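Local coordinates for protein terminal oxygenase component of carbazole 1,9a-dioxygenase (Sphingomonas, PDB 3GKQ) that probably adds dioxygen across positions 1 and 9a of carbazole, passing electrons from a Rieske [2Fe-2S] cluster to a mononuclear nonheme iron, at residues A[30-35]-A[137-142]; A[50-55]-A[287-292]; A[97-102]-A[109-114]. One frame throughout, in Å; residues are numbered along the deposited sequence.

Interaction 1 of 3, residues A[30-35]-A[137-142]; sequences NHWYPV and FLFVGD
Strands 31-35 and 137-140 run antiparallel with a strong twist, and Tyr-33 and Leu-138 form a hydrogen-bonded pair: Tyr-33 N gives to Leu-138 O at 2.9 Å, and Leu-138 N returns to Tyr-33 O at 2.8 Å. Trp-32 with Phe-139 and Pro-34 with Phe-137 are non-hydrogen-bonded pairs sharing one face. Phe-139 lays CB over the six-membered ring of Trp-32, 3.6 Å from its centroid and almost on the normal. Its phenyl ring stands at 61° to the indole and turns an edge, led by CD1, toward the five-membered ring in an edge-to-face stack. With CG of Phe-139 anti to the backbone N (chi1 -175°), the ring runs on until CE1 and CZ lie against the backbone of Asn-30. Farther along, Pro-34 CB lies over one face of the Phe-137 ring as a CH-pi contact, 3.9 Å from the centroid. At Asn-30 the pairing slips: it and His-31 both face Val-140, a G1 beta bulge that uses the positive phi (73°) of Asn-30. Its OD1 takes Asp-142 N at 3.0 Å, while ND2 bonds Arg-375 O and a water shared with Asp-142 OD2, which also forms a salt bridge to Arg-29. Trp-32 NE1 is held by His-146 O. Strand 129-132 completes the sheet; Leu-51 packs on the Tyr-33 and Leu-138 face, and Pro-34 touches Trp-286 and Val-288 of strand 282-289.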
loop_
_atom_site.group_PDB
_atom_site.type_symbol
_atom_site.label_atom_id
_atom_site.label_comp_id
_atom_site.label_asym_id
_atom_site.label_seq_id
_atom_site.Cartn_x
_atom_site.Cartn_y
_atom_site.Cartn_z
ATOM N N ASN A 30 0.362 21.861 21.760
ATOM C CA ASN A 30 0.739 22.899 22.719
ATOM C C ASN A 30 1.863 22.479 23.675
ATOM O O ASN A 30 1.824 22.768 24.871
ATOM C CB ASN A 30 -0.493 23.363 23.504
ATOM C CG ASN A 30 -1.534 24.020 22.604
ATOM O OD1 ASN A 30 -1.231 24.971 21.882
ATOM N ND2 ASN A 30 -2.760 23.509 22.640
ATOM N N HIS A 31 2.872 21.806 23.126
ATOM C CA HIS A 31 4.031 21.353 23.888
ATOM C C HIS A 31 5.276 21.491 23.011
ATOM O O HIS A 31 5.169 21.570 21.781
ATOM C CB HIS A 31 3.879 19.881 24.287
ATOM C CG HIS A 31 2.870 19.637 25.367
ATOM N ND1 HIS A 31 3.157 19.805 26.706
ATOM C CD2 HIS A 31 1.586 19.212 25.308
ATOM C CE1 HIS A 31 2.094 19.489 27.424
ATOM N NE2 HIS A 31 1.126 19.125 26.600
ATOM N N TRP A 32 6.447 21.517 23.649
ATOM C CA TRP A 32 7.718 21.611 22.937
ATOM C C TRP A 32 8.185 20.205 22.587
ATOM O O TRP A 32 8.025 19.276 23.377
ATOM C CB TRP A 32 8.805 22.268 23.801
ATOM C CG TRP A 32 8.620 23.729 24.058
ATOM C CD1 TRP A 32 8.018 24.305 25.139
ATOM C CD2 TRP A 32 9.059 24.806 23.221
ATOM N NE1 TRP A 32 8.060 25.674 25.031
ATOM C CE2 TRP A 32 8.694 26.009 23.864
ATOM C CE3 TRP A 32 9.729 24.869 21.991
ATOM C CZ2 TRP A 32 8.977 27.268 23.316
ATOM C CZ3 TRP A 32 10.010 26.122 21.445
ATOM C CH2 TRP A 32 9.633 27.303 22.110
ATOM N N TYR A 33 8.777 20.064 21.409
ATOM C CA TYR A 33 9.284 18.785 20.937
ATOM C C TYR A 33 10.613 18.987 20.222
ATOM O O TYR A 33 10.757 19.907 19.422
ATOM C CB TYR A 33 8.308 18.154 19.939
ATOM C CG TYR A 33 6.998 17.676 20.526
ATOM C CD1 TYR A 33 6.895 16.419 21.127
ATOM C CD2 TYR A 33 5.858 18.476 20.470
ATOM C CE1 TYR A 33 5.683 15.969 21.654
ATOM C CE2 TYR A 33 4.646 18.042 20.992
ATOM C CZ TYR A 33 4.565 16.787 21.581
ATOM O OH TYR A 33 3.366 16.360 22.094
ATOM N N PRO A 34 11.607 18.136 20.513
ATOM C CA PRO A 34 12.908 18.259 19.849
ATOM C C PRO A 34 12.745 17.572 18.492
ATOM O O PRO A 34 12.096 16.531 18.405
ATOM C CB PRO A 34 13.841 17.498 20.785
ATOM C CG PRO A 34 12.959 16.397 21.308
ATOM C CD PRO A 34 11.650 17.123 21.585
ATOM N N VAL A 35 13.319 18.136 17.434
ATOM C CA VAL A 35 13.162 17.532 16.115
ATOM C C VAL A 35 14.455 17.187 15.395
ATOM O O VAL A 35 14.464 16.333 14.505
ATOM C CB VAL A 35 12.339 18.442 15.179
ATOM C CG1 VAL A 35 10.948 18.646 15.751
ATOM C CG2 VAL A 35 13.042 19.784 15.003
ATOM N N PHE A 137 14.313 22.520 19.510
ATOM C CA PHE A 137 12.940 22.244 19.924
ATOM C C PHE A 137 11.963 23.171 19.209
ATOM O O PHE A 137 12.248 24.356 19.011
ATOM C CB PHE A 137 12.758 22.462 21.428
ATOM C CG PHE A 137 13.500 21.486 22.290
ATOM C CD1 PHE A 137 14.867 21.630 22.515
ATOM C CD2 PHE A 137 12.823 20.440 22.908
ATOM C CE1 PHE A 137 15.549 20.747 23.350
ATOM C CE2 PHE A 137 13.493 19.548 23.743
ATOM C CZ PHE A 137 14.861 19.703 23.966
ATOM N N LEU A 138 10.810 22.629 18.830
ATOM C CA LEU A 138 9.776 23.420 18.180
ATOM C C LEU A 138 8.526 23.365 19.047
ATOM O O LEU A 138 8.239 22.335 19.661
ATOM C CB LEU A 138 9.430 22.856 16.803
ATOM C CG LEU A 138 10.513 22.738 15.735
ATOM C CD1 LEU A 138 9.866 22.261 14.437
ATOM C CD2 LEU A 138 11.204 24.081 15.533
ATOM N N PHE A 139 7.792 24.469 19.115
ATOM C CA PHE A 139 6.550 24.476 19.875
ATOM C C PHE A 139 5.427 24.280 18.859
ATOM O O PHE A 139 5.306 25.049 17.905
ATOM C CB PHE A 139 6.346 25.803 20.608
ATOM C CG PHE A 139 5.141 25.812 21.510
ATOM C CD1 PHE A 139 5.172 25.165 22.740
ATOM C CD2 PHE A 139 3.961 26.440 21.113
ATOM C CE1 PHE A 139 4.050 25.137 23.567
ATOM C CE2 PHE A 139 2.830 26.421 21.933
ATOM C CZ PHE A 139 2.876 25.765 23.164
ATOM N N VAL A 140 4.625 23.240 19.052
ATOM C CA VAL A 140 3.520 22.959 18.148
ATOM C C VAL A 140 2.228 23.252 18.891
ATOM O O VAL A 140 1.845 22.516 19.799
ATOM C CB VAL A 140 3.512 21.484 17.704
ATOM C CG1 VAL A 140 2.348 21.234 16.744
ATOM C CG2 VAL A 140 4.838 21.135 17.040
ATOM N N GLY A 141 1.563 24.337 18.509
ATOM C CA GLY A 141 0.327 24.706 19.171
ATOM C C GLY A 141 -0.160 26.072 18.733
ATOM O O GLY A 141 0.443 26.701 17.861
ATOM N N ASP A 142 -1.247 26.531 19.348
ATOM C CA ASP A 142 -1.845 27.816 19.009
ATOM C C ASP A 142 -1.740 28.839 20.132
ATOM O O ASP A 142 -2.004 30.020 19.927
ATOM C CB ASP A 142 -3.312 27.605 18.659
ATOM C CG ASP A 142 -3.512 26.451 17.706
ATOM O OD1 ASP A 142 -3.138 26.593 16.520
ATOM O OD2 ASP A 142 -4.026 25.398 18.152
HETATM O O HOH W 1 -4.779 24.802 20.501
#

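Interaction 2 of 3, residues A[50-55]-A[287-292]; sequences QLLGEK and YVPIDE
The type I' turn from Leu-51 to Glu-54, the tip of the hairpin between strands 47-51 and 54-61 of the Rieske part, docks on Pro-289 and Ile-290 of the Bet v 1-like catalytic domain, where the chain turns a corner. Leu-52 N gives a nearly straight bond (170°) to Pro-289 O at 2.8 Å, coming from above the carbonyl plane. One step on, Gly-53 N reaches Ile-290 O at 2.9 Å. From the turn itself, the Leu-52 side chain lies alongside the Pro-289 ring, pointing the same way, with CD1 3.8 Å from Pro-289 CD, and Leu-51 CB rests loosely on Val-288 CG1. Gln-50 sends out an extended chain, CG anti to the backbone N (chi1 -178°), that carries its amide past Ile-290 to Asp-291. A water joins Gln-50 NE2 to Asp-291 OD2. The other carboxylate oxygen, OD1, accepts from His-294 ND1; His-294 belongs to an iron(II) site known for this protein, whose iron is not bound to this chain here, so the hairpin comes near that site through Gln-50, the water and Asp-291. Gln-50 NE2 also bonds Ile-290 O, 3.1 Å away, and it and Gly-53 N grip that oxygen from opposite faces of its carbonyl plane.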
loop_
_atom_site.group_PDB
_atom_site.type_symbol
_atom_site.label_atom_id
_atom_site.label_comp_id
_atom_site.label_asym_id
_atom_site.label_seq_id
_atom_site.Cartn_x
_atom_site.Cartn_y
_atom_site.Cartn_z
ATOM N N GLN A 50 9.154 16.651 9.942
ATOM C CA GLN A 50 7.726 16.457 10.141
ATOM C C GLN A 50 7.506 15.966 11.560
ATOM O O GLN A 50 8.151 15.015 11.997
ATOM C CB GLN A 50 7.158 15.432 9.153
ATOM C CG GLN A 50 5.644 15.230 9.288
ATOM C CD GLN A 50 5.085 14.232 8.283
ATOM O OE1 GLN A 50 5.448 14.248 7.107
ATOM N NE2 GLN A 50 4.186 13.372 8.740
ATOM N N LEU A 51 6.623 16.636 12.291
ATOM C CA LEU A 51 6.313 16.221 13.651
ATOM C C LEU A 51 4.828 16.448 13.877
ATOM O O LEU A 51 4.265 17.453 13.428
ATOM C CB LEU A 51 7.131 17.005 14.686
ATOM C CG LEU A 51 6.745 18.452 14.987
ATOM C CD1 LEU A 51 7.472 18.919 16.241
ATOM C CD2 LEU A 51 7.082 19.336 13.802
ATOM N N LEU A 52 4.193 15.506 14.566
ATOM C CA LEU A 52 2.763 15.590 14.839
ATOM C C LEU A 52 1.943 15.781 13.566
ATOM O O LEU A 52 0.908 16.449 13.574
ATOM C CB LEU A 52 2.473 16.713 15.840
ATOM C CG LEU A 52 2.794 16.367 17.299
ATOM C CD1 LEU A 52 4.306 16.332 17.513
ATOM C CD2 LEU A 52 2.161 17.395 18.218
ATOM N N GLY A 53 2.418 15.187 12.474
ATOM C CA GLY A 53 1.723 15.275 11.200
ATOM C C GLY A 53 1.899 16.578 10.434
ATOM O O GLY A 53 1.363 16.726 9.339
ATOM N N GLU A 54 2.647 17.521 10.998
ATOM C CA GLU A 54 2.862 18.809 10.347
ATOM C C GLU A 54 4.237 18.900 9.684
ATOM O O GLU A 54 5.251 18.544 10.282
ATOM C CB GLU A 54 2.683 19.934 11.377
ATOM C CG GLU A 54 1.233 20.068 11.871
ATOM C CD GLU A 54 1.052 21.118 12.969
ATOM O OE1 GLU A 54 1.819 22.100 13.007
ATOM O OE2 GLU A 54 0.120 20.968 13.786
ATOM N N LYS A 55 4.262 19.367 8.440
ATOM C CA LYS A 55 5.514 19.503 7.700
ATOM C C LYS A 55 6.115 20.884 7.933
ATOM O O LYS A 55 5.495 21.908 7.642
ATOM C CB LYS A 55 5.270 19.253 6.212
ATOM C CG LYS A 55 4.847 17.814 5.915
ATOM C CD LYS A 55 4.441 17.615 4.461
ATOM C CE LYS A 55 5.624 17.752 3.518
ATOM N NZ LYS A 55 5.215 17.571 2.092
ATOM N N TYR A 287 10.010 10.363 22.180
ATOM C CA TYR A 287 9.308 9.537 21.207
ATOM C C TYR A 287 8.391 10.540 20.519
ATOM O O TYR A 287 7.199 10.603 20.803
ATOM C CB TYR A 287 8.479 8.475 21.925
ATOM C CG TYR A 287 9.245 7.767 23.011
ATOM C CD1 TYR A 287 10.130 6.733 22.710
ATOM C CD2 TYR A 287 9.120 8.163 24.338
ATOM C CE1 TYR A 287 10.877 6.109 23.715
ATOM C CE2 TYR A 287 9.860 7.552 25.344
ATOM C CZ TYR A 287 10.734 6.529 25.027
ATOM O OH TYR A 287 11.461 5.929 26.030
ATOM N N VAL A 288 8.974 11.328 19.624
ATOM C CA VAL A 288 8.252 12.373 18.922
ATOM C C VAL A 288 7.412 11.865 17.769
ATOM O O VAL A 288 7.924 11.276 16.815
ATOM C CB VAL A 288 9.227 13.450 18.398
ATOM C CG1 VAL A 288 8.448 14.639 17.858
ATOM C CG2 VAL A 288 10.169 13.882 19.520
ATOM N N PRO A 289 6.097 12.098 17.839
ATOM C CA PRO A 289 5.198 11.649 16.774
ATOM C C PRO A 289 5.610 12.265 15.438
ATOM O O PRO A 289 5.890 13.455 15.376
ATOM C CB PRO A 289 3.828 12.177 17.217
ATOM C CG PRO A 289 3.963 12.382 18.697
ATOM C CD PRO A 289 5.374 12.892 18.846
ATOM N N ILE A 290 5.667 11.453 14.388
ATOM C CA ILE A 290 5.978 11.951 13.053
ATOM C C ILE A 290 4.613 11.963 12.359
ATOM O O ILE A 290 4.168 12.989 11.848
ATOM C CB ILE A 290 6.955 11.029 12.308
ATOM C CG1 ILE A 290 8.344 11.113 12.964
ATOM C CG2 ILE A 290 7.034 11.445 10.836
ATOM C CD1 ILE A 290 9.371 10.139 12.388
ATOM N N ASP A 291 3.961 10.804 12.344
ATOM C CA ASP A 291 2.609 10.678 11.817
ATOM C C ASP A 291 2.021 9.543 12.641
ATOM O O ASP A 291 2.645 9.104 13.609
ATOM C CB ASP A 291 2.570 10.387 10.306
ATOM C CG ASP A 291 3.284 9.115 9.926
ATOM O OD1 ASP A 291 3.385 8.201 10.772
ATOM O OD2 ASP A 291 3.731 9.022 8.763
ATOM N N GLU A 292 0.841 9.060 12.288
ATOM C CA GLU A 292 0.214 8.013 13.087
ATOM C C GLU A 292 0.987 6.704 13.232
ATOM O O GLU A 292 0.838 6.013 14.233
ATOM C CB GLU A 292 -1.197 7.713 12.559
ATOM C CG GLU A 292 -2.189 8.856 12.778
ATOM C CD GLU A 292 -2.197 9.892 11.656
ATOM O OE1 GLU A 292 -1.205 10.001 10.898
ATOM O OE2 GLU A 292 -3.213 10.616 11.545
HETATM O O HOH W 2 3.162 11.323 6.954
#

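Interaction 3 of 3, residues A[97-102]-A[109-114]; sequences GWTYRW and DILTNP. With FES (Fe2/s2 (inorganic) cluster), chain H.
Trp-98 and Ile-110 pair across the hairpin of strands 98-101 and 107-110 beside the Rieske cluster, lying side by side on the same face of the sheet. Ile-110 CD1 sits over one face of the indole, 3.9 Å from the centroid of the five-membered ring and 12° off its normal, and CG2 touches Trp-98 CD1 at 3.6 Å. With CG of Trp-98 anti to the carbonyl carbon (chi1 -80°), CD1 also comes within 3.3 Å of the cluster sulfide S1. The indole stacks on His-74, a cluster ligand, and meets Phe-357 of a neighbouring subunit edge-to-face. Packing is also close at Gly-97, where a beta carbon would run into Leu-111 CB. Its carbonyl oxygen is gripped from opposite faces: Thr-99 OG1 donates at 3.0 Å and Leu-111 N at 3.2 Å. Thr-99 OG1 bonds Ser-92 as well, and the Leu-111 side chain lies across Thr-99 at about a right angle. The other end is looser. Thr-99 N still binds Asp-109 O at 2.8 Å, but the two side chains meet just through their CB atoms, 4.1 Å apart, and the partly exposed Asp-109 turns OD2 to Glu-245 N of the neighbouring subunit. Cut back to an alanine, Trp-98 would lose its indole, which is likely to open a gap beside S1 and leave Ile-110 CD1 and the ring of His-74 without the surface they pack on. Apolar indole carbon thus lies against S1, backed by Ile-110, which is consistent with limited access of water to this side of the cluster.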
loop_
_atom_site.group_PDB
_atom_site.type_symbol
_atom_site.label_atom_id
_atom_site.label_comp_id
_atom_site.label_asym_id
_atom_site.label_seq_id
_atom_site.Cartn_x
_atom_site.Cartn_y
_atom_site.Cartn_z
ATOM N N GLY A 97 7.729 31.708 -7.471
ATOM C CA GLY A 97 8.521 32.672 -6.734
ATOM C C GLY A 97 7.919 33.464 -5.588
ATOM O O GLY A 97 8.432 34.542 -5.273
ATOM N N TRP A 98 6.840 32.986 -4.971
ATOM C CA TRP A 98 6.300 33.722 -3.828
ATOM C C TRP A 98 7.439 33.661 -2.816
ATOM O O TRP A 98 7.998 32.592 -2.564
ATOM C CB TRP A 98 5.034 33.058 -3.282
ATOM C CG TRP A 98 3.793 33.391 -4.081
ATOM C CD1 TRP A 98 3.707 33.580 -5.438
ATOM C CD2 TRP A 98 2.455 33.490 -3.580
ATOM N NE1 TRP A 98 2.397 33.784 -5.808
ATOM C CE2 TRP A 98 1.610 33.732 -4.688
ATOM C CE3 TRP A 98 1.888 33.391 -2.301
ATOM C CZ2 TRP A 98 0.225 33.877 -4.553
ATOM C CZ3 TRP A 98 0.510 33.534 -2.170
ATOM C CH2 TRP A 98 -0.305 33.774 -3.289
ATOM N N THR A 99 7.787 34.811 -2.250
ATOM C CA THR A 99 8.919 34.905 -1.330
ATOM C C THR A 99 8.545 35.247 0.105
ATOM O O THR A 99 7.871 36.243 0.361
ATOM C CB THR A 99 9.927 35.938 -1.884
ATOM O OG1 THR A 99 10.308 35.542 -3.209
ATOM C CG2 THR A 99 11.168 36.029 -1.008
ATOM N N TYR A 100 9.005 34.411 1.035
ATOM C CA TYR A 100 8.702 34.570 2.455
ATOM C C TYR A 100 9.940 34.739 3.330
ATOM O O TYR A 100 10.989 34.166 3.049
ATOM C CB TYR A 100 7.940 33.340 2.978
ATOM C CG TYR A 100 6.838 32.808 2.079
ATOM C CD1 TYR A 100 7.127 31.961 1.009
ATOM C CD2 TYR A 100 5.503 33.124 2.326
ATOM C CE1 TYR A 100 6.102 31.432 0.210
ATOM C CE2 TYR A 100 4.478 32.605 1.537
ATOM C CZ TYR A 100 4.781 31.761 0.487
ATOM O OH TYR A 100 3.758 31.246 -0.278
ATOM N N ARG A 101 9.802 35.504 4.410
ATOM C CA ARG A 101 10.903 35.698 5.349
ATOM C C ARG A 101 10.905 34.545 6.349
ATOM O O ARG A 101 9.840 34.109 6.808
ATOM C CB ARG A 101 10.742 37.010 6.125
ATOM C CG ARG A 101 11.045 38.287 5.335
ATOM C CD ARG A 101 10.938 39.503 6.251
ATOM N NE ARG A 101 11.879 39.437 7.369
ATOM C CZ ARG A 101 13.144 39.852 7.320
ATOM N NH1 ARG A 101 13.639 40.376 6.206
ATOM N NH2 ARG A 101 13.924 39.736 8.387
ATOM N N TRP A 102 12.097 34.065 6.695
ATOM C CA TRP A 102 12.229 32.974 7.650
ATOM C C TRP A 102 11.789 33.359 9.056
ATOM O O TRP A 102 11.155 32.562 9.752
ATOM C CB TRP A 102 13.678 32.480 7.724
ATOM C CG TRP A 102 14.154 31.752 6.513
ATOM C CD1 TRP A 102 14.942 32.246 5.512
ATOM C CD2 TRP A 102 13.889 30.383 6.176
ATOM N NE1 TRP A 102 15.187 31.269 4.572
ATOM C CE2 TRP A 102 14.550 30.114 4.955
ATOM C CE3 TRP A 102 13.152 29.355 6.788
ATOM C CZ2 TRP A 102 14.499 28.863 4.333
ATOM C CZ3 TRP A 102 13.102 28.104 6.165
ATOM C CH2 TRP A 102 13.771 27.873 4.952
ATOM N N ASP A 109 7.452 39.429 -1.057
ATOM C CA ASP A 109 7.635 39.678 -2.483
ATOM C C ASP A 109 7.121 38.506 -3.308
ATOM O O ASP A 109 6.935 37.406 -2.793
ATOM C CB ASP A 109 9.125 39.874 -2.807
ATOM C CG ASP A 109 9.658 41.240 -2.389
ATOM O OD1 ASP A 109 9.260 42.255 -3.004
ATOM O OD2 ASP A 109 10.477 41.297 -1.449
ATOM N N ILE A 110 6.880 38.763 -4.589
ATOM C CA ILE A 110 6.462 37.733 -5.529
ATOM C C ILE A 110 7.264 38.022 -6.794
ATOM O O ILE A 110 6.899 38.877 -7.605
ATOM C CB ILE A 110 4.949 37.772 -5.842
ATOM C CG1 ILE A 110 4.141 37.478 -4.573
ATOM C CG2 ILE A 110 4.625 36.729 -6.903
ATOM C CD1 ILE A 110 2.632 37.465 -4.783
ATOM N N LEU A 111 8.378 37.314 -6.925
ATOM C CA LEU A 111 9.297 37.464 -8.046
ATOM C C LEU A 111 8.662 37.464 -9.434
ATOM O O LEU A 111 9.122 38.181 -10.327
ATOM C CB LEU A 111 10.361 36.366 -7.970
ATOM C CG LEU A 111 11.543 36.545 -7.010
ATOM C CD1 LEU A 111 11.135 37.311 -5.769
ATOM C CD2 LEU A 111 12.101 35.175 -6.650
ATOM N N THR A 112 7.611 36.668 -9.617
ATOM C CA THR A 112 6.950 36.566 -10.913
ATOM C C THR A 112 5.884 37.629 -11.181
ATOM O O THR A 112 5.281 37.647 -12.251
ATOM C CB THR A 112 6.311 35.179 -11.081
ATOM O OG1 THR A 112 5.299 34.997 -10.081
ATOM C CG2 THR A 112 7.369 34.096 -10.935
ATOM N N ASN A 113 5.639 38.494 -10.204
ATOM C CA ASN A 113 4.663 39.572 -10.352
ATOM C C ASN A 113 4.779 40.546 -9.192
ATOM O O ASN A 113 3.993 40.501 -8.239
ATOM C CB ASN A 113 3.232 39.036 -10.419
ATOM C CG ASN A 113 2.208 40.152 -10.582
ATOM O OD1 ASN A 113 2.572 41.320 -10.746
ATOM N ND2 ASN A 113 0.926 39.801 -10.546
ATOM N N PRO A 114 5.770 41.449 -9.260
ATOM C CA PRO A 114 6.047 42.466 -8.242
ATOM C C PRO A 114 4.879 43.414 -7.963
ATOM O O PRO A 114 4.890 44.134 -6.966
ATOM C CB PRO A 114 7.260 43.203 -8.811
ATOM C CG PRO A 114 7.951 42.139 -9.621
ATOM C CD PRO A 114 6.786 41.493 -10.329
HETATM FE FE1 FES H . 4.499 28.464 -4.593
HETATM FE FE2 FES H . 3.017 29.297 -6.775
HETATM S S1 FES H . 4.619 30.455 -5.770
HETATM S S2 FES H . 2.949 27.271 -5.653
#

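Interactions 1 and 2 adjoin near the centre of the fold, whereas interaction 3 lies about 28 Å from interaction 1 between centres, out in the cluster-bearing part. The first two share a hydrophobic seam: Leu-51 CD1 packs 3.5 Å from both Val-35 CG1 and Val-140 CG2, and Val-288 reaches strand 31-35. Interaction 1 is the buried, aromatic one, built on strand pairing; interaction 2 is partly exposed and relies on backbone carbonyls, one amide side chain and a water, joining the Rieske part to the catalytic domain. Interaction 3, nested in sequence within both, is also buried, but a neighbouring subunit packs against it, and its special chemistry is the cluster sulfide.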